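Local coordinates for protein carbohydrate binding module (Uncultured bacterium, PDB 2W3J) that probably binds uronic acid sugars as a calcium-containing family 35 carbohydrate-binding module, at residues D32-A36 against V37-I41. Sequence-based numbering, arbitrary orientation.
Sequences DTENA and VGASI. With CA (calcium ion), chain B.
A39 meets T33, E34 and A36 where a calcium-binding loop turns into strand 40-47 of a beta-sandwich module. A type II beta turn from A36 to A39 reverses the chain: A39 N donates to A36 O at 3.2 Å, a nearly straight bond (162° at the hydrogen) that arrives above the carbonyl plane. G38 takes the positive phi of 86° that this turn needs at its third position. The turn brings the methyl of A39 back against the loop, its CB 3.8 Å from CB of T33. In the conformer described, one of two, the E34 carboxylate presents its face to the same methyl, OE1 being 3.5 Å from A39 CB; in that conformer a bend at chi2 (-70°) folds the chain back to put it there. Further out, S15 and A112 also touch the A39 side chain, and T33 OG1 is held by the backbone N of L118. Next to this packing, D32 OD1 and T33 O bind calcium directly, with four waters completing six ligands. Second-shell bonds steady these waters: T33 N donates to one, and T33 OG1 bonds another at 2.9 Å. A third donates to N35 OD1 at 2.7 Å.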
ATOM      1  N   ASP A  32       5.729   9.074  -0.822  1.00 13.21           N
ATOM      2  CA  ASP A  32       5.373  10.203   0.050  1.00 14.67           C
ATOM      3  C   ASP A  32       4.320  10.995  -0.708  1.00 14.46           C
ATOM      4  O   ASP A  32       4.626  11.717  -1.660  1.00 14.85           O
ATOM      5  CB  ASP A  32       6.641  11.038   0.316  1.00 14.35           C
ATOM      6  CG  ASP A  32       6.437  12.148   1.312  1.00 19.10           C
ATOM      7  OD1 ASP A  32       5.300  12.603   1.499  1.00 16.78           O
ATOM      8  OD2 ASP A  32       7.455  12.600   1.894  1.00 24.61           O
ATOM      9  N   THR A  33       3.048  10.797  -0.360  1.00 15.17           N
ATOM     10  CA  THR A  33       2.006  11.449  -1.146  1.00 15.42           C
ATOM     11  C   THR A  33       1.900  12.917  -0.775  1.00 17.01           C
ATOM     12  O   THR A  33       2.352  13.327   0.305  1.00 16.32           O
ATOM     13  CB  THR A  33       0.608  10.849  -0.831  1.00 16.01           C
ATOM     14  OG1 THR A  33       0.401  10.891   0.578  1.00 14.99           O
ATOM     15  CG2 THR A  33       0.523   9.392  -1.259  1.00 16.31           C
ATOM     16  N   GLU A  34       1.259  13.691  -1.653  1.00 18.68           N
ATOM     17  CA  GLU A  34       0.867  15.022  -1.227  0.50 19.87           C
ATOM     18  C   GLU A  34      -0.184  14.940  -0.108  1.00 20.42           C
ATOM     19  O   GLU A  34      -0.790  13.878   0.167  1.00 19.68           O
ATOM     20  CB  GLU A  34       0.375  15.854  -2.415  0.50 20.42           C
ATOM     21  CG  GLU A  34      -1.084  15.649  -2.751  0.50 21.45           C
ATOM     22  CD  GLU A  34      -1.389  14.272  -3.353  0.50 24.50           C
ATOM     23  OE1 GLU A  34      -2.579  14.039  -3.703  0.50 25.01           O
ATOM     24  OE2 GLU A  34      -0.454  13.431  -3.487  0.50 23.30           O
ATOM     25  N   ASN A  35      -0.365  16.057   0.589  1.00 21.12           N
ATOM     26  CA  ASN A  35      -1.313  16.086   1.685  1.00 22.19           C
ATOM     27  C   ASN A  35      -2.689  16.444   1.120  1.00 22.30           C
ATOM     28  O   ASN A  35      -3.082  17.627   1.059  1.00 22.31           O
ATOM     29  CB  ASN A  35      -0.893  17.111   2.742  1.00 22.32           C
ATOM     30  CG  ASN A  35       0.432  16.788   3.363  1.00 26.08           C
ATOM     31  OD1 ASN A  35       0.837  15.625   3.430  1.00 24.26           O
ATOM     32  ND2 ASN A  35       1.137  17.819   3.815  1.00 27.07           N
ATOM     33  N   ALA A  36      -3.424  15.434   0.668  1.00 21.38           N
ATOM     34  CA  ALA A  36      -4.717  15.697   0.055  1.00 20.08           C
ATOM     35  C   ALA A  36      -5.635  14.482   0.229  1.00 20.08           C
ATOM     36  O   ALA A  36      -5.196  13.339   0.182  1.00 18.48           O
ATOM     37  CB  ALA A  36      -4.562  16.008  -1.430  1.00 20.15           C
ATOM     38  N   VAL A  37      -6.923  14.754   0.423  1.00 19.66           N
ATOM     39  CA  VAL A  37      -7.923  13.705   0.377  1.00 19.09           C
ATOM     40  C   VAL A  37      -7.859  13.040  -0.962  1.00 18.41           C
ATOM     41  O   VAL A  37      -7.703  13.708  -1.995  1.00 18.80           O
ATOM     42  CB  VAL A  37      -9.346  14.303   0.576  1.00 19.89           C
ATOM     43  CG1 VAL A  37     -10.385  13.224   0.322  1.00 19.76           C
ATOM     44  CG2 VAL A  37      -9.450  14.828   1.977  1.00 19.90           C
ATOM     45  N   GLY A  38      -7.941  11.700  -0.966  1.00 18.20           N
ATOM     46  CA  GLY A  38      -7.918  10.971  -2.226  1.00 18.20           C
ATOM     47  C   GLY A  38      -6.531  10.633  -2.781  1.00 19.01           C
ATOM     48  O   GLY A  38      -6.420  10.000  -3.817  1.00 18.49           O
ATOM     49  N   ALA A  39      -5.464  11.133  -2.146  1.00 17.51           N
ATOM     50  CA  ALA A  39      -4.113  10.744  -2.567  1.00 16.46           C
ATOM     51  C   ALA A  39      -4.060   9.195  -2.551  1.00 15.28           C
ATOM     52  O   ALA A  39      -4.501   8.570  -1.594  1.00 14.93           O
ATOM     53  CB  ALA A  39      -3.071  11.306  -1.624  1.00 17.04           C
ATOM     54  N   SER A  40      -3.485   8.626  -3.611  1.00 15.87           N
ATOM     55  CA  SER A  40      -3.548   7.178  -3.824  0.50 14.95           C
ATOM     56  C   SER A  40      -2.272   6.518  -4.292  1.00 15.19           C
ATOM     57  O   SER A  40      -1.365   7.159  -4.826  1.00 16.58           O
ATOM     58  CB  SER A  40      -4.622   6.853  -4.866  0.50 14.66           C
ATOM     59  OG  SER A  40      -4.290   7.372  -6.143  0.50 13.44           O
ATOM     60  N   ILE A  41      -2.247   5.193  -4.135  1.00 15.09           N
ATOM     61  CA  ILE A  41      -1.216   4.349  -4.716  1.00 14.23           C
ATOM     62  C   ILE A  41      -1.976   3.175  -5.333  1.00 14.18           C
ATOM     63  O   ILE A  41      -2.982   2.717  -4.757  1.00 15.13           O
ATOM     64  CB  ILE A  41      -0.302   3.802  -3.643  1.00 14.47           C
ATOM     65  CG1 ILE A  41       0.446   4.938  -2.966  1.00 13.60           C
ATOM     66  CG2 ILE A  41       0.700   2.823  -4.298  1.00 14.55           C
ATOM     67  CD1 ILE A  41       1.235   4.455  -1.684  1.00 14.78           C
TER
HETATM   68 CA    CA B1138       3.179  12.626   2.510  1.00 29.47          CA
HETATM   69  O   HOH W   1       2.966  10.215   2.575  1.00 14.07           O
HETATM   70  O   HOH W   2       0.807  12.536   2.955  1.00 18.44           O
HETATM   71  O   HOH W   3       3.388  14.902   3.092  1.00 18.93           O
HETATM   72  O   HOH W   4       4.511  12.099   4.606  1.00 20.56           O